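PDB 4RK1: ribose transcriptional regulator from Enterococcus faecium DO, which probably represses transcription as a LacI-family DNA-binding regulator and binds ribose in the cleft of its sugar-binding domain. Local coordinates for residues V39-N44 and A57-R62; G87-V92 and D252-P257; I128-P133 and E145-A150; E138-R143 and F189-E194. All coordinates share one frame; numbering follows the deposited sequence.

Contact 1: V39-N44 and A57-R62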
# COMPACT_ATOMS: atom_id res chain seq x y z
N VAL B 39 7.29 -14.84 -13.56
CA VAL B 39 6.33 -13.76 -13.44
C VAL B 39 5.59 -13.95 -12.13
O VAL B 39 5.10 -15.04 -11.85
CB VAL B 39 5.32 -13.78 -14.63
CG1 VAL B 39 4.22 -12.75 -14.44
CG2 VAL B 39 6.05 -13.55 -15.94
N THR B 40 5.51 -12.90 -11.33
CA THR B 40 4.78 -12.94 -10.07
C THR B 40 3.43 -12.25 -10.24
O THR B 40 3.36 -11.11 -10.70
CB THR B 40 5.56 -12.24 -8.93
OG1 THR B 40 6.92 -12.70 -8.93
CG2 THR B 40 4.93 -12.53 -7.58
N ILE B 41 2.37 -12.96 -9.89
CA ILE B 41 1.03 -12.38 -9.91
C ILE B 41 0.46 -12.43 -8.51
O ILE B 41 0.76 -13.34 -7.74
CB ILE B 41 0.07 -13.08 -10.90
CG1 ILE B 41 -0.24 -14.52 -10.49
CG2 ILE B 41 0.65 -13.04 -12.31
CD1 ILE B 41 -1.21 -15.21 -11.43
N LEU B 42 -0.36 -11.43 -8.19
CA LEU B 42 -0.96 -11.32 -6.87
C LEU B 42 -2.48 -11.33 -6.92
O LEU B 42 -3.09 -10.69 -7.78
CB LEU B 42 -0.47 -10.06 -6.16
CG LEU B 42 -1.14 -9.86 -4.80
CD1 LEU B 42 -0.11 -9.56 -3.73
CD2 LEU B 42 -2.22 -8.79 -4.84
N CYS B 43 -3.06 -12.05 -5.98
CA CYS B 43 -4.48 -12.12 -5.77
C CYS B 43 -4.78 -11.65 -4.37
O CYS B 43 -4.10 -12.02 -3.42
CB CYS B 43 -4.97 -13.55 -5.87
SG CYS B 43 -5.53 -13.97 -7.50
N ASN B 44 -5.84 -10.86 -4.25
CA ASN B 44 -6.32 -10.33 -3.00
C ASN B 44 -7.51 -11.19 -2.62
O ASN B 44 -8.60 -11.01 -3.14
CB ASN B 44 -6.73 -8.86 -3.20
CG ASN B 44 -6.95 -8.13 -1.90
OD1 ASN B 44 -6.09 -8.14 -1.02
ND2 ASN B 44 -8.09 -7.45 -1.78
N ALA B 57 -8.71 -22.73 -8.08
CA ALA B 57 -9.21 -23.53 -9.19
C ALA B 57 -8.96 -22.82 -10.51
O ALA B 57 -8.41 -23.39 -11.45
CB ALA B 57 -10.69 -23.84 -9.02
N GLU B 58 -9.34 -21.55 -10.58
CA GLU B 58 -9.14 -20.78 -11.79
C GLU B 58 -7.65 -20.63 -12.11
O GLU B 58 -7.23 -20.85 -13.24
CB GLU B 58 -9.82 -19.40 -11.66
CG GLU B 58 -9.61 -18.45 -12.83
CD GLU B 58 -10.13 -18.98 -14.17
OE1 GLU B 58 -11.03 -19.84 -14.19
OE2 GLU B 58 -9.63 -18.51 -15.22
N LEU B 59 -6.85 -20.25 -11.12
CA LEU B 59 -5.42 -20.03 -11.35
C LEU B 59 -4.69 -21.33 -11.72
O LEU B 59 -3.80 -21.32 -12.57
CB LEU B 59 -4.78 -19.37 -10.13
CG LEU B 59 -5.19 -17.91 -9.88
CD1 LEU B 59 -4.36 -17.33 -8.74
CD2 LEU B 59 -5.03 -17.07 -11.13
N THR B 60 -5.09 -22.43 -11.10
CA THR B 60 -4.57 -23.75 -11.46
C THR B 60 -4.89 -24.09 -12.91
O THR B 60 -3.99 -24.51 -13.64
CB THR B 60 -5.11 -24.83 -10.50
OG1 THR B 60 -4.72 -24.50 -9.16
CG2 THR B 60 -4.57 -26.22 -10.84
N ARG B 61 -6.13 -23.85 -13.34
CA ARG B 61 -6.52 -24.04 -14.75
C ARG B 61 -5.71 -23.16 -15.69
O ARG B 61 -5.40 -23.57 -16.80
CB ARG B 61 -8.01 -23.77 -14.97
CG ARG B 61 -8.93 -24.90 -14.51
CD ARG B 61 -10.34 -24.73 -15.06
NE ARG B 61 -10.98 -23.54 -14.52
CZ ARG B 61 -11.76 -23.51 -13.44
NH1 ARG B 61 -12.03 -24.62 -12.75
NH2 ARG B 61 -12.28 -22.35 -13.04
N ARG B 62 -5.34 -21.97 -15.24
CA ARG B 62 -4.51 -21.07 -16.04
C ARG B 62 -3.03 -21.52 -16.09
O ARG B 62 -2.21 -20.85 -16.70
CB ARG B 62 -4.60 -19.63 -15.52
CG ARG B 62 -6.00 -19.01 -15.45
CD ARG B 62 -6.49 -18.42 -16.77
NE ARG B 62 -6.59 -19.44 -17.81
CZ ARG B 62 -7.56 -20.35 -17.90
NH1 ARG B 62 -7.54 -21.24 -18.90
NH2 ARG B 62 -8.55 -20.40 -17.02

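Contact 2: G87-V92 and D252-P257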
# COMPACT_ATOMS: atom_id res chain seq x y z
N GLY B 87 -0.12 -31.12 -8.96
CA GLY B 87 1.33 -31.04 -8.72
C GLY B 87 1.89 -29.62 -8.72
O GLY B 87 2.99 -29.39 -9.22
N ARG B 88 1.14 -28.68 -8.16
CA ARG B 88 1.61 -27.29 -8.03
C ARG B 88 2.11 -27.09 -6.59
O ARG B 88 1.31 -27.09 -5.65
CB ARG B 88 0.48 -26.29 -8.35
CG ARG B 88 -0.31 -26.59 -9.62
CD ARG B 88 0.55 -26.59 -10.88
NE ARG B 88 -0.21 -27.16 -11.99
CZ ARG B 88 -1.15 -26.52 -12.69
NH1 ARG B 88 -1.44 -25.24 -12.45
NH2 ARG B 88 -1.79 -27.17 -13.66
N PRO B 89 3.43 -26.94 -6.42
CA PRO B 89 3.94 -26.78 -5.06
C PRO B 89 3.55 -25.43 -4.48
O PRO B 89 3.24 -24.50 -5.22
CB PRO B 89 5.46 -26.86 -5.25
CG PRO B 89 5.69 -26.40 -6.65
CD PRO B 89 4.51 -26.91 -7.42
N PHE B 90 3.54 -25.34 -3.15
CA PHE B 90 3.17 -24.10 -2.50
C PHE B 90 3.86 -23.88 -1.17
O PHE B 90 4.34 -24.82 -0.53
CB PHE B 90 1.64 -24.02 -2.34
CG PHE B 90 1.07 -25.06 -1.43
CD1 PHE B 90 0.86 -26.36 -1.89
CD2 PHE B 90 0.74 -24.76 -0.12
CE1 PHE B 90 0.34 -27.33 -1.05
CE2 PHE B 90 0.22 -25.73 0.73
CZ PHE B 90 0.03 -27.02 0.26
N ILE B 91 3.90 -22.61 -0.78
CA ILE B 91 4.45 -22.16 0.48
C ILE B 91 3.32 -21.55 1.26
O ILE B 91 2.45 -20.91 0.68
CB ILE B 91 5.51 -21.05 0.28
CG1 ILE B 91 6.57 -21.46 -0.74
CG2 ILE B 91 6.15 -20.69 1.61
CD1 ILE B 91 7.32 -22.72 -0.39
N VAL B 92 3.33 -21.74 2.58
CA VAL B 92 2.35 -21.12 3.46
C VAL B 92 3.07 -20.20 4.43
O VAL B 92 4.20 -20.44 4.83
CB VAL B 92 1.51 -22.15 4.26
CG1 VAL B 92 0.71 -23.04 3.32
CG2 VAL B 92 2.38 -23.00 5.17
N ASP B 252 13.42 -23.60 -4.65
CA ASP B 252 14.14 -24.80 -4.24
C ASP B 252 13.26 -26.04 -4.33
O ASP B 252 13.72 -27.10 -4.75
CB ASP B 252 14.71 -24.64 -2.83
CG ASP B 252 15.86 -23.66 -2.79
OD1 ASP B 252 16.39 -23.30 -3.86
OD2 ASP B 252 16.23 -23.23 -1.68
N ARG B 253 12.00 -25.89 -3.95
CA ARG B 253 11.03 -26.97 -4.07
C ARG B 253 10.78 -27.34 -5.52
O ARG B 253 10.60 -28.52 -5.84
CB ARG B 253 9.71 -26.57 -3.41
CG ARG B 253 8.62 -27.62 -3.45
CD ARG B 253 9.02 -28.91 -2.77
NE ARG B 253 9.46 -28.69 -1.39
CZ ARG B 253 10.04 -29.62 -0.64
NH1 ARG B 253 10.41 -29.33 0.60
NH2 ARG B 253 10.24 -30.85 -1.12
N ILE B 254 10.75 -26.35 -6.41
CA ILE B 254 10.56 -26.61 -7.83
C ILE B 254 11.81 -27.31 -8.38
O ILE B 254 11.70 -28.29 -9.09
CB ILE B 254 10.23 -25.32 -8.62
CG1 ILE B 254 8.85 -24.79 -8.21
CG2 ILE B 254 10.25 -25.59 -10.13
CD1 ILE B 254 8.59 -23.36 -8.64
N GLN B 255 12.99 -26.82 -8.01
CA GLN B 255 14.22 -27.46 -8.47
C GLN B 255 14.47 -28.84 -7.84
O GLN B 255 14.95 -29.74 -8.52
CB GLN B 255 15.43 -26.56 -8.20
CG GLN B 255 16.70 -27.03 -8.90
CD GLN B 255 17.88 -26.11 -8.66
OE1 GLN B 255 17.76 -25.10 -7.96
NE2 GLN B 255 19.02 -26.45 -9.23
N PHE B 256 14.13 -29.00 -6.56
CA PHE B 256 14.36 -30.24 -5.82
C PHE B 256 13.06 -30.69 -5.17
O PHE B 256 12.84 -30.42 -3.99
CB PHE B 256 15.42 -30.02 -4.74
CG PHE B 256 16.73 -29.49 -5.26
CD1 PHE B 256 17.56 -30.31 -6.03
CD2 PHE B 256 17.14 -28.20 -4.98
CE1 PHE B 256 18.77 -29.83 -6.51
CE2 PHE B 256 18.35 -27.71 -5.47
CZ PHE B 256 19.16 -28.53 -6.23
N PRO B 257 12.19 -31.37 -5.94
CA PRO B 257 10.86 -31.69 -5.43
C PRO B 257 10.84 -32.52 -4.14
O PRO B 257 9.83 -32.50 -3.43
CB PRO B 257 10.22 -32.48 -6.57
CG PRO B 257 10.93 -32.03 -7.80
CD PRO B 257 12.34 -31.72 -7.36

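Contact 3: I128-P133 and E145-A150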
# COMPACT_ATOMS: atom_id res chain seq x y z
N ILE B 128 -3.75 -1.23 30.18
CA ILE B 128 -3.34 -1.21 28.79
C ILE B 128 -4.48 -1.67 27.91
O ILE B 128 -5.17 -2.64 28.22
CB ILE B 128 -2.12 -2.14 28.59
CG1 ILE B 128 -0.91 -1.57 29.34
CG2 ILE B 128 -1.83 -2.34 27.11
CD1 ILE B 128 0.27 -2.52 29.42
N ALA B 129 -4.65 -0.97 26.79
CA ALA B 129 -5.64 -1.31 25.80
C ALA B 129 -5.00 -2.13 24.68
O ALA B 129 -3.87 -1.86 24.25
CB ALA B 129 -6.27 -0.05 25.22
N LEU B 130 -5.74 -3.13 24.24
CA LEU B 130 -5.37 -3.98 23.13
C LEU B 130 -6.29 -3.62 21.97
O LEU B 130 -7.50 -3.75 22.08
CB LEU B 130 -5.56 -5.44 23.54
CG LEU B 130 -4.66 -6.49 22.92
CD1 LEU B 130 -3.22 -6.29 23.36
CD2 LEU B 130 -5.17 -7.86 23.34
N VAL B 131 -5.71 -3.12 20.88
CA VAL B 131 -6.47 -2.78 19.68
C VAL B 131 -6.15 -3.84 18.63
O VAL B 131 -5.02 -3.95 18.16
CB VAL B 131 -6.12 -1.36 19.18
CG1 VAL B 131 -6.83 -1.05 17.86
CG2 VAL B 131 -6.50 -0.32 20.22
N TYR B 132 -7.15 -4.63 18.28
CA TYR B 132 -6.90 -5.83 17.47
C TYR B 132 -8.10 -6.18 16.61
O TYR B 132 -9.20 -5.74 16.88
CB TYR B 132 -6.56 -6.99 18.40
CG TYR B 132 -7.70 -7.39 19.30
CD1 TYR B 132 -7.97 -6.68 20.46
CD2 TYR B 132 -8.51 -8.47 18.99
CE1 TYR B 132 -9.02 -7.03 21.28
CE2 TYR B 132 -9.57 -8.83 19.81
CZ TYR B 132 -9.82 -8.11 20.96
OH TYR B 132 -10.87 -8.45 21.79
N PRO B 133 -7.89 -6.99 15.56
CA PRO B 133 -8.99 -7.37 14.69
C PRO B 133 -9.93 -8.36 15.34
O PRO B 133 -9.48 -9.37 15.86
CB PRO B 133 -8.29 -8.02 13.50
CG PRO B 133 -7.00 -8.52 14.04
CD PRO B 133 -6.59 -7.50 15.06
N GLU B 145 -1.23 -13.65 22.80
CA GLU B 145 -0.80 -14.60 23.82
C GLU B 145 0.57 -14.22 24.39
O GLU B 145 0.78 -14.28 25.60
CB GLU B 145 -0.77 -16.03 23.26
CG GLU B 145 -2.14 -16.59 22.91
CD GLU B 145 -3.06 -16.66 24.11
OE1 GLU B 145 -2.64 -17.25 25.13
OE2 GLU B 145 -4.19 -16.12 24.04
N GLY B 146 1.49 -13.81 23.53
CA GLY B 146 2.81 -13.37 24.00
C GLY B 146 2.70 -12.13 24.86
O GLY B 146 3.41 -11.98 25.86
N PHE B 147 1.81 -11.23 24.46
CA PHE B 147 1.54 -10.03 25.25
C PHE B 147 0.99 -10.39 26.63
O PHE B 147 1.38 -9.80 27.64
CB PHE B 147 0.56 -9.14 24.50
CG PHE B 147 0.39 -7.80 25.12
CD1 PHE B 147 1.27 -6.77 24.80
CD2 PHE B 147 -0.64 -7.55 26.01
CE1 PHE B 147 1.11 -5.51 25.35
CE2 PHE B 147 -0.80 -6.29 26.56
CZ PHE B 147 0.09 -5.28 26.24
N LYS B 148 0.09 -11.36 26.68
CA LYS B 148 -0.46 -11.83 27.96
C LYS B 148 0.59 -12.50 28.84
O LYS B 148 0.53 -12.41 30.06
CB LYS B 148 -1.64 -12.78 27.73
CG LYS B 148 -2.90 -12.07 27.28
CD LYS B 148 -3.98 -13.06 26.87
CE LYS B 148 -5.32 -12.37 26.68
NZ LYS B 148 -6.37 -13.31 26.22
N SER B 149 1.55 -13.18 28.22
CA SER B 149 2.70 -13.74 28.93
C SER B 149 3.50 -12.64 29.64
O SER B 149 3.94 -12.83 30.77
CB SER B 149 3.59 -14.52 27.96
OG SER B 149 4.65 -15.16 28.63
N ALA B 150 3.69 -11.50 28.97
CA ALA B 150 4.33 -10.35 29.60
C ALA B 150 3.52 -9.83 30.79
O ALA B 150 4.08 -9.51 31.83
CB ALA B 150 4.56 -9.23 28.59

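Contact 4: E138-R143 and F189-E194. With RIB (alpha-D-ribofuranose), chain K.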
# COMPACT_ATOMS: atom_id res chain seq x y z
N GLU B 138 -4.61 -16.67 13.38
CA GLU B 138 -3.83 -17.40 14.39
C GLU B 138 -2.48 -16.73 14.70
O GLU B 138 -2.04 -16.74 15.84
CB GLU B 138 -3.63 -18.86 13.97
CG GLU B 138 -2.65 -19.67 14.82
CD GLU B 138 -3.00 -19.71 16.30
OE1 GLU B 138 -4.19 -19.91 16.63
OE2 GLU B 138 -2.09 -19.54 17.14
N ASN B 139 -1.84 -16.14 13.70
CA ASN B 139 -0.58 -15.44 13.94
C ASN B 139 -0.79 -14.22 14.83
O ASN B 139 0.03 -13.93 15.72
CB ASN B 139 0.12 -15.08 12.62
CG ASN B 139 -0.71 -14.21 11.70
OD1 ASN B 139 -1.92 -14.40 11.57
ND2 ASN B 139 -0.07 -13.25 11.04
N VAL B 140 -1.89 -13.51 14.60
CA VAL B 140 -2.23 -12.35 15.41
C VAL B 140 -2.58 -12.80 16.82
O VAL B 140 -2.20 -12.17 17.80
CB VAL B 140 -3.36 -11.52 14.76
CG1 VAL B 140 -3.90 -10.47 15.72
CG2 VAL B 140 -2.86 -10.85 13.49
N HIS B 141 -3.32 -13.91 16.92
CA HIS B 141 -3.66 -14.48 18.22
C HIS B 141 -2.39 -14.79 19.02
O HIS B 141 -2.33 -14.54 20.21
CB HIS B 141 -4.49 -15.75 18.02
CG HIS B 141 -4.77 -16.49 19.29
ND1 HIS B 141 -5.59 -16.00 20.27
CD2 HIS B 141 -4.33 -17.70 19.72
CE1 HIS B 141 -5.65 -16.87 21.27
NE2 HIS B 141 -4.90 -17.91 20.95
N ALA B 142 -1.37 -15.33 18.36
CA ALA B 142 -0.13 -15.65 19.03
C ALA B 142 0.56 -14.40 19.58
O ALA B 142 1.19 -14.46 20.64
CB ALA B 142 0.81 -16.42 18.11
N ARG B 143 0.44 -13.26 18.89
CA ARG B 143 0.97 -11.99 19.41
C ARG B 143 0.27 -11.64 20.71
O ARG B 143 0.90 -11.20 21.68
CB ARG B 143 0.78 -10.84 18.42
CG ARG B 143 1.41 -11.06 17.07
CD ARG B 143 1.07 -9.97 16.06
NE ARG B 143 1.42 -10.41 14.72
CZ ARG B 143 1.15 -9.74 13.60
NH1 ARG B 143 0.52 -8.57 13.65
NH2 ARG B 143 1.52 -10.25 12.43
N PHE B 189 -1.35 -1.32 22.88
CA PHE B 189 -0.72 -2.22 21.91
C PHE B 189 -1.69 -2.40 20.74
O PHE B 189 -2.75 -3.00 20.89
CB PHE B 189 -0.38 -3.57 22.56
CG PHE B 189 0.27 -4.59 21.62
CD1 PHE B 189 1.07 -4.20 20.55
CD2 PHE B 189 0.10 -5.95 21.84
CE1 PHE B 189 1.66 -5.13 19.71
CE2 PHE B 189 0.70 -6.89 21.01
CZ PHE B 189 1.48 -6.48 19.95
N ALA B 190 -1.31 -1.83 19.60
CA ALA B 190 -2.06 -1.99 18.35
C ALA B 190 -1.48 -3.16 17.59
O ALA B 190 -0.27 -3.22 17.38
CB ALA B 190 -1.97 -0.72 17.52
N LEU B 191 -2.33 -4.09 17.16
CA LEU B 191 -1.82 -5.35 16.62
C LEU B 191 -1.24 -5.25 15.19
O LEU B 191 -0.67 -6.22 14.68
CB LEU B 191 -2.85 -6.46 16.74
CG LEU B 191 -2.80 -7.26 18.05
CD1 LEU B 191 -1.54 -8.12 18.11
CD2 LEU B 191 -2.87 -6.38 19.28
N ASN B 192 -1.38 -4.10 14.57
CA ASN B 192 -0.51 -3.71 13.45
C ASN B 192 -0.36 -2.21 13.35
O ASN B 192 -1.04 -1.45 14.06
CB ASN B 192 -0.91 -4.36 12.10
CG ASN B 192 -2.14 -3.73 11.44
OD1 ASN B 192 -2.80 -2.83 11.98
ND2 ASN B 192 -2.43 -4.21 10.24
N ASP B 193 0.56 -1.78 12.50
CA ASP B 193 0.88 -0.36 12.37
C ASP B 193 -0.30 0.45 11.81
O ASP B 193 -0.53 1.59 12.22
CB ASP B 193 2.12 -0.18 11.50
CG ASP B 193 3.40 -0.71 12.19
OD1 ASP B 193 3.46 -0.81 13.44
OD2 ASP B 193 4.37 -1.01 11.45
N GLU B 194 -1.06 -0.16 10.90
CA GLU B 194 -2.23 0.51 10.33
C GLU B 194 -3.24 0.90 11.42
O GLU B 194 -3.69 2.03 11.48
CB GLU B 194 -2.88 -0.36 9.27
CG GLU B 194 -1.99 -0.56 8.06
CD GLU B 194 -2.03 0.61 7.10
OE1 GLU B 194 -3.13 0.93 6.61
OE2 GLU B 194 -0.97 1.20 6.82
O5 RIB K . -0.22 -5.76 9.07
C5 RIB K . -1.06 -6.81 8.56
C4 RIB K . -0.96 -7.94 9.48
O4 RIB K . -1.74 -9.05 9.02
C3 RIB K . 0.54 -8.18 9.47
O3 RIB K . 0.97 -8.00 10.80
C2 RIB K . 0.66 -9.58 8.89
O2 RIB K . 1.51 -10.42 9.66
C1 RIB K . -0.78 -10.07 8.68
O1 RIB K . -1.05 -11.29 9.34

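Contact 1: V39-N44 and A57-R62
Strand 39-44 and the end of helix 55-61 come nearest at Cys43 and Leu59, whose CA atoms are 9.7 Å apart, a separation bridged by side chains without any hydrogen bond across it. Leu59 points from the helix toward the strand and meets two residues with its two methyl branches. CD1 reaches the sulfur of Cys43, with Leu59 CD1 and Cys43 SG 3.8 Å apart, while CD2 makes a looser approach to Ile41, with Leu59 CD2 and Ile41 CD1 at 4.3 Å. Ile41 and Cys43 are alternate residues of the strand, so both lie on the face turned to the helix. The CG of Leu59 stands beside the backbone N (chi1 -70°), which carries the fork out to this face. This is a small, buried, apolar helix-on-sheet contact of the periplasmic-binding-protein-like fold, made where 39-44 is one of the two edge strands of this chain's sheet, paired in parallel with strand 9-14. Val64 also packs on both Ile41 and Leu59, and Leu42 makes backbone hydrogen bonds with the second subunit, whose Cys43 packs on Ile41. Away from the strand, Glu58 holds two arginines: its OE1 takes NH2 of Arg61 at 3.0 Å on its anti side, 18° out of the carboxylate plane, and its OE2 takes NH2 of Arg62 at 2.8 Å from well above that plane. The two salt bridges use different oxygens and would be expected to restrain the carboxylate; OE2 is also hydrogen-bonded to Thr9 OG1 of the second subunit.

Contact 2: G87-V92 and D252-P257
The side chain of Arg253 leaves the helix with CG opposite its own backbone N (chi1 -179°), which sets this methylene against the ring of Pro89, Arg253 CG lying 3.7 Å from Pro89 CB. One residue on, Ile254 carries CG1 beside its backbone N (chi1 -67°), and from there Ile254 CG1 meets Pro89 CG at 3.9 Å. Two neighbouring ring carbons of the proline are thus taken by two successive residues of the helix, the isoleucine crossing the proline at about a right angle. With the CA atoms of Pro89 and Arg253 only 7.2 Å apart, the proline ring and the first carbons of the two helix side chains fill the gap. Bends at chi2 and chi3 then carry the charged end of the arginine away from the proline, leaving aliphatic carbon to make the contact. NH2 bonds back to the loop that follows the helix: Arg253 NH2 to Pro257 O is 2.9 Å, the oxygen lying in the guanidinium plane while the nitrogen sits above the carbonyl plane. The same guanidinium forms a salt bridge with Asp103 through NH1 and a cation-pi contact with Trp261. Two residues before Pro89, Gly87, with positive phi, is the C-prime residue of the Schellman motif that ends helix 76-84. Pro89 therefore lies in a helix-to-strand link of the periplasmic-binding-protein-like fold, from 76-84 into strand 90-93, packed against the C-terminal end of helix 239-255, whose Leu250, about a turn earlier, also touches Pro89.

Contact 3: I128-P133 and E145-A150
Strand 128-133 and helix 138-153 are the first two elements of a beta-alpha-beta unit completed by strand 161-166, and Phe147 of the helix packs onto Ile128 and Leu130 of the strand. These two are alternate residues, both turned toward the helix, but they meet the aromatic ring differently. Leu130 lays a methyl over one face: its CD1 is 4.2 Å from the centroid of the Phe147 ring and 22° off the ring normal, a CH-pi contact displaced toward CD2 and CE2. Ile128 comes instead to the rim, near the ring plane, where its CG2 lies 3.6 Å from Phe147 CZ. With CG of Phe147 anti to the backbone N (chi1 -171°) the ring is directed to the sheet; it and the Leu130 side chain together fill the 9.4 Å between the CA atoms of Phe147 and Leu130. Phe189, from the neighbouring strand 187-190, brings a second ring against Phe147, their planes about 20° apart. Leu161 of strand 161-166 touches Phe147 as well, and Leu120 and Leu121 of helix 109-122 pack on Ile128. All the groups that meet here are apolar and buried, with no hydrogen bond between the segments; helix and strand are held together by dispersion and by the exclusion of water, and the ring, met over one face by Leu130 and at its CZ edge by Ile128, would be limited in its tilting.

Contact 4: E138-R143 and F189-E194
Arg143 NH1 is shared by two oxygens, Leu191 O across the contact and O3 of the bound ribose. The bond from Arg143 NH1 to Leu191 O is short at 2.8 Å but strongly bent and weak (121° at the hydrogen), while ribose O3 lies 2.9 Å from the same nitrogen. O3 is in turn held by both terminal guanidinium nitrogens, as Arg143 NH2 also reaches it at 2.8 Å; NH2 adds a weak bond to O2. A side chain extended from CG to NE brings the guanidinium to the sugar, and Asp109 forms a salt bridge with its NE, a second-shell carboxylate that probably steadies the group and its charge. Two amides bind other oxygens of the sugar: Asn139 ND2 donates to O1 at 2.8 Å, nearly straight at 164°, and Asn192 ND2 donates to O5 at 2.9 Å. Asn139, Arg143 and Asn192 thus line the ribose pocket, in the ligand cleft of the periplasmic-binding-protein-like fold; Asp94, Gln95, Asp220 and Gln237 also hydrogen-bond to the ribose. Asn192 does double duty as the N-cap of helix 193-205, its OD1 bonded to the backbone N of Leu195. Beneath the polar layer, Leu191 CD1 packs along the arginine chain, 3.6 Å from Arg143 CB, and meets Val140 CG1 more loosely at 4.1 Å. Its other methyl, CD2, sits over a face of the Phe189 ring. The first turns of helix 138-153 thereby lie beside the loop joining strand 187-190 to helix 193-205, with strand 128-133 packing against both through Leu130, Tyr132 and Pro133.

Overall arrangement
The four contacts reach one mixed sheet and fall into two pairs. Contacts 1 and 2, with centres about 16 Å apart, are joined directly: Arg88 NH1 lies 2.9 Å from Thr60 O, a probable hydrogen bond. Contacts 3 and 4 are closer, centres about 8 Å apart, sharing helix 138-153 and the neighbouring strands 128-133 and 187-190, where Leu191 N meets Val131 O at 2.9 Å. Contacts 1 and 3 lie on opposite sides of the chain's centre, about 36 Å between their own centres. Contact 4 holds ribose directly; the Leu130 side chain of contact 3 is about 13 Å from the sugar, in the packing behind that pocket wall.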